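Local coordinates for S-layer domain-containing protein (Ruminiclostridium thermocellum ATCC 27405, PDB 4QVS), which is of unknown function but carries a concanavalin A-like lectin/glucanase fold, so it may bind carbohydrate at or near the bacterial cell surface, at residues Leu150-Gly154 against Glu155-Glu159; Ala59-Asp62 against Gly63-Gly66. All coordinates share one frame; numbering follows the deposited sequence.

Contact 1: residues Leu150-Gly154 against Glu155-Glu159; sequences LYING and ENVGE
V157 faces L150 and I152 through one methyl, and its first torsion decides which. CG1 stands anti to the carbonyl carbon (chi1 -67°). CG2 is thereby placed between the backbone N and that carbon. V157 CG2 lies 3.7 Å from L150 CB and 4.0 Å from I152 CG1, where the V157 and I152 side chains cross at about a right angle. The same methyl also sits over the L150 carbonyl.

N156 turns the other way. Its CG is anti to the backbone N (chi1 173°), which lets OD1 reach forward to the backbone two residues on. G158 N donates to N156 OD1 at 3.0 Å, nearly head-on to the C=O, and closes an Asx turn. N156 ND2 gives a hydrogen to E159 OE2 at 3.0 Å. E159 OE2 lies in the amide plane of N156 and accepts on its anti lone pair.

Y151 shares the N156 face. Y151 CD2 approaches E155 C obliquely at 3.8 Å, and the ring also packs on A213 and I216 of helix 213-219.

The backbone is a tight antiparallel hairpin. A type I' turn runs from I152 to E155, with N153-G154 at its corner, a classic pair for this turn. I152 and E155 bond in both directions. Further along, V157 N reaches L150 O at 2.9 Å in an almost straight bond, while L150 N donates to G158 O. L150 thus faces both V157 and G158, consistent with a classic beta bulge.

N153 OD1 takes a hydrogen from H138 N, and E155 OE2 from S129 N. L150 and I152 also pack on I125 and I110 of the second subunit.

L150, I152 and the V157 methyl form an apolar patch that meets the second subunit. Two bonds hold the exposed N156 amide and fix its rotation.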
loop_
_atom_site.group_PDB
_atom_site.type_symbol
_atom_site.label_atom_id
_atom_site.label_comp_id
_atom_site.label_asym_id
_atom_site.label_seq_id
_atom_site.Cartn_x
_atom_site.Cartn_y
_atom_site.Cartn_z
ATOM N N LEU A 150 -11.987 0.282 -3.043
ATOM C CA LEU A 150 -11.453 0.576 -1.729
ATOM C C LEU A 150 -10.741 1.881 -1.776
ATOM O O LEU A 150 -9.954 2.139 -2.713
ATOM C CB LEU A 150 -10.417 -0.448 -1.311
ATOM C CG LEU A 150 -10.948 -1.764 -0.803
ATOM C CD1 LEU A 150 -9.820 -2.778 -0.630
ATOM C CD2 LEU A 150 -11.675 -1.508 0.506
ATOM N N TYR A 151 -10.956 2.665 -0.729
ATOM C CA TYR A 151 -10.312 3.945 -0.563
ATOM C C TYR A 151 -9.709 4.098 0.829
ATOM O O TYR A 151 -10.343 3.729 1.838
ATOM C CB TYR A 151 -11.317 5.081 -0.678
ATOM C CG TYR A 151 -11.978 5.267 -2.002
ATOM C CD1 TYR A 151 -13.154 4.594 -2.331
ATOM C CD2 TYR A 151 -11.476 6.193 -2.899
ATOM C CE1 TYR A 151 -13.776 4.801 -3.546
ATOM C CE2 TYR A 151 -12.076 6.394 -4.111
ATOM C CZ TYR A 151 -13.214 5.713 -4.434
ATOM O OH TYR A 151 -13.769 5.988 -5.640
ATOM N N ILE A 152 -8.499 4.665 0.875
ATOM C CA ILE A 152 -7.831 5.040 2.120
ATOM C C ILE A 152 -7.564 6.536 1.978
ATOM O O ILE A 152 -7.028 6.959 0.975
ATOM C CB ILE A 152 -6.515 4.306 2.351
ATOM C CG1 ILE A 152 -6.788 2.811 2.562
ATOM C CG2 ILE A 152 -5.821 4.894 3.577
ATOM C CD1 ILE A 152 -5.547 1.968 2.738
ATOM N N ASN A 153 -7.976 7.329 2.957
ATOM C CA ASN A 153 -7.892 8.790 2.853
ATOM C C ASN A 153 -8.255 9.354 1.481
ATOM O O ASN A 153 -7.589 10.252 0.980
ATOM C CB ASN A 153 -6.519 9.289 3.283
ATOM C CG ASN A 153 -6.254 9.026 4.739
ATOM O OD1 ASN A 153 -7.095 9.307 5.595
ATOM N ND2 ASN A 153 -5.084 8.491 5.032
ATOM N N GLY A 154 -9.300 8.808 0.868
ATOM C CA GLY A 154 -9.814 9.326 -0.408
ATOM C C GLY A 154 -9.055 8.960 -1.665
ATOM O O GLY A 154 -9.341 9.503 -2.740
ATOM N N GLU A 155 -8.108 8.031 -1.516
ATOM C CA GLU A 155 -7.298 7.530 -2.604
ATOM C C GLU A 155 -7.714 6.114 -2.915
ATOM O O GLU A 155 -7.862 5.294 -2.022
ATOM C CB GLU A 155 -5.820 7.545 -2.213
ATOM C CG GLU A 155 -4.954 6.549 -2.983
ATOM C CD GLU A 155 -3.544 6.451 -2.424
ATOM O OE1 GLU A 155 -2.984 7.498 -2.030
ATOM O OE2 GLU A 155 -2.988 5.332 -2.387
ATOM N N ASN A 156 -7.876 5.834 -4.199
ATOM C CA ASN A 156 -8.249 4.514 -4.689
ATOM C C ASN A 156 -7.092 3.540 -4.551
ATOM O O ASN A 156 -6.010 3.747 -5.143
ATOM C CB ASN A 156 -8.714 4.611 -6.145
ATOM C CG ASN A 156 -8.955 3.257 -6.768
ATOM O OD1 ASN A 156 -8.588 2.244 -6.191
ATOM N ND2 ASN A 156 -9.577 3.233 -7.957
ATOM N N VAL A 157 -7.325 2.467 -3.800
ATOM C CA VAL A 157 -6.288 1.463 -3.494
ATOM C C VAL A 157 -6.612 0.006 -3.924
ATOM O O VAL A 157 -5.904 -0.928 -3.555
ATOM C CB VAL A 157 -5.917 1.524 -1.989
ATOM C CG1 VAL A 157 -5.228 2.853 -1.666
ATOM C CG2 VAL A 157 -7.155 1.326 -1.102
ATOM N N GLY A 158 -7.668 -0.173 -4.713
ATOM C CA GLY A 158 -8.064 -1.486 -5.209
ATOM C C GLY A 158 -9.455 -1.427 -5.824
ATOM O O GLY A 158 -10.267 -0.593 -5.432
ATOM N N GLU A 159 -9.699 -2.301 -6.804
ATOM C CA GLU A 159 -10.985 -2.459 -7.501
ATOM C C GLU A 159 -11.184 -3.903 -7.938
ATOM O O GLU A 159 -10.234 -4.668 -8.114
ATOM C CB GLU A 159 -11.061 -1.660 -8.804
ATOM C CG GLU A 159 -11.277 -0.172 -8.721
ATOM C CD GLU A 159 -11.168 0.444 -10.106
ATOM O OE1 GLU A 159 -11.654 -0.162 -11.087
ATOM O OE2 GLU A 159 -10.566 1.521 -10.220
#

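Contact 2: residues Ala59-Asp62 against Gly63-Gly66; sequences ALPD and GIAG
I64 folds back on L60 and P61 across a tight turn. Its CB lies 3.5 Å from P61 O. From there the branch CG2 goes to the same carbonyl, with I64 CG2 3.4 Å from P61 O, and also meets L60 CB at 4.2 Å. The other branch, CG1, stands anti to the backbone N (chi1 -165°) and carries the chain on to its tip. There I64 CD1 comes alongside the proline ring, 4.4 Å from P61 CD. Y9 and F90 of the same chain, and I206 of the second subunit, also pack on this side chain.

The turn itself is type II, from P61 to I64, with D62-G63 at the corner. G63 takes the positive phi (84°) that the third position of this turn requires. The closing bond, from I64 N to P61 O at 3.5 Å, is weak.

The D62 side chain points away from 63-66 overall. Its OD2 forms a salt bridge with K176 NZ of the second subunit.

Apolar contacts of the buried I64 with L60 and P61 accompany the weak backbone bond. The acid at the corner of the turn adds a charged tie between subunits.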
loop_
_atom_site.group_PDB
_atom_site.type_symbol
_atom_site.label_atom_id
_atom_site.label_comp_id
_atom_site.label_asym_id
_atom_site.label_seq_id
_atom_site.Cartn_x
_atom_site.Cartn_y
_atom_site.Cartn_z
ATOM N N ALA A 59 28.179 2.762 -6.416
ATOM C CA ALA A 59 28.339 3.457 -7.663
ATOM C C ALA A 59 28.248 2.404 -8.742
ATOM O O ALA A 59 28.919 1.370 -8.674
ATOM C CB ALA A 59 29.703 4.182 -7.758
ATOM N N LEU A 60 27.410 2.661 -9.738
ATOM C CA LEU A 60 27.261 1.762 -10.868
ATOM C C LEU A 60 28.086 2.378 -11.978
ATOM O O LEU A 60 28.371 3.575 -11.950
ATOM C CB LEU A 60 25.803 1.673 -11.290
ATOM C CG LEU A 60 24.873 1.022 -10.245
ATOM C CD1 LEU A 60 23.424 1.210 -10.635
ATOM C CD2 LEU A 60 25.166 -0.454 -10.131
ATOM N N PRO A 61 28.460 1.584 -12.969
ATOM C CA PRO A 61 29.300 2.209 -14.042
ATOM C C PRO A 61 28.452 3.098 -14.936
ATOM O O PRO A 61 27.230 2.859 -15.094
ATOM C CB PRO A 61 29.857 1.005 -14.813
ATOM C CG PRO A 61 28.951 -0.152 -14.443
ATOM C CD PRO A 61 28.376 0.122 -13.078
ATOM N N ASP A 62 29.075 4.146 -15.471
ATOM C CA ASP A 62 28.408 5.123 -16.324
ATOM C C ASP A 62 27.755 4.436 -17.506
ATOM O O ASP A 62 28.303 3.488 -18.024
ATOM C CB ASP A 62 29.433 6.136 -16.916
ATOM C CG ASP A 62 30.216 6.907 -15.855
ATOM O OD1 ASP A 62 29.925 6.787 -14.641
ATOM O OD2 ASP A 62 31.156 7.654 -16.250
ATOM N N GLY A 63 26.615 4.938 -17.955
ATOM C CA GLY A 63 25.929 4.422 -19.146
ATOM C C GLY A 63 25.026 3.202 -18.945
ATOM O O GLY A 63 24.273 2.819 -19.815
ATOM N N ILE A 64 25.054 2.624 -17.779
ATOM C CA ILE A 64 24.340 1.380 -17.602
ATOM C C ILE A 64 22.859 1.405 -18.007
ATOM O O ILE A 64 22.392 0.420 -18.557
ATOM C CB ILE A 64 24.625 0.771 -16.216
ATOM C CG1 ILE A 64 24.176 -0.695 -16.226
ATOM C CG2 ILE A 64 24.026 1.613 -15.081
ATOM C CD1 ILE A 64 24.701 -1.452 -15.030
ATOM N N ALA A 65 22.170 2.547 -17.846
ATOM C CA ALA A 65 20.740 2.662 -18.210
ATOM C C ALA A 65 20.320 3.721 -19.237
ATOM O O ALA A 65 19.158 3.722 -19.650
ATOM C CB ALA A 65 19.892 2.841 -16.955
ATOM N N GLY A 66 21.227 4.573 -19.695
ATOM C CA GLY A 66 20.845 5.670 -20.597
ATOM C C GLY A 66 20.805 5.422 -22.095
ATOM O O GLY A 66 20.793 6.374 -22.879
#

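In the fold
Along the chain, contact 2 comes first and contact 1 much later. Their centres are 37 Å apart, with nearest atoms about 27 Å apart, on opposite sides of the chain's centre. They share no sheet. Contact 2 starts in the end of strand 57-60, outermost within this chain in a three-stranded antiparallel sheet, and runs into the loop after it. Contact 1 is the hairpin of strands 147-152 and 155-160 in another. Both lie within the concanavalin A-like range, and both touch the second subunit. At residues 59-60 a strand of that subunit continues the sheet. The extended chain and these shared surfaces are consistent with a dimer in which one subunit's sheet runs on into the other.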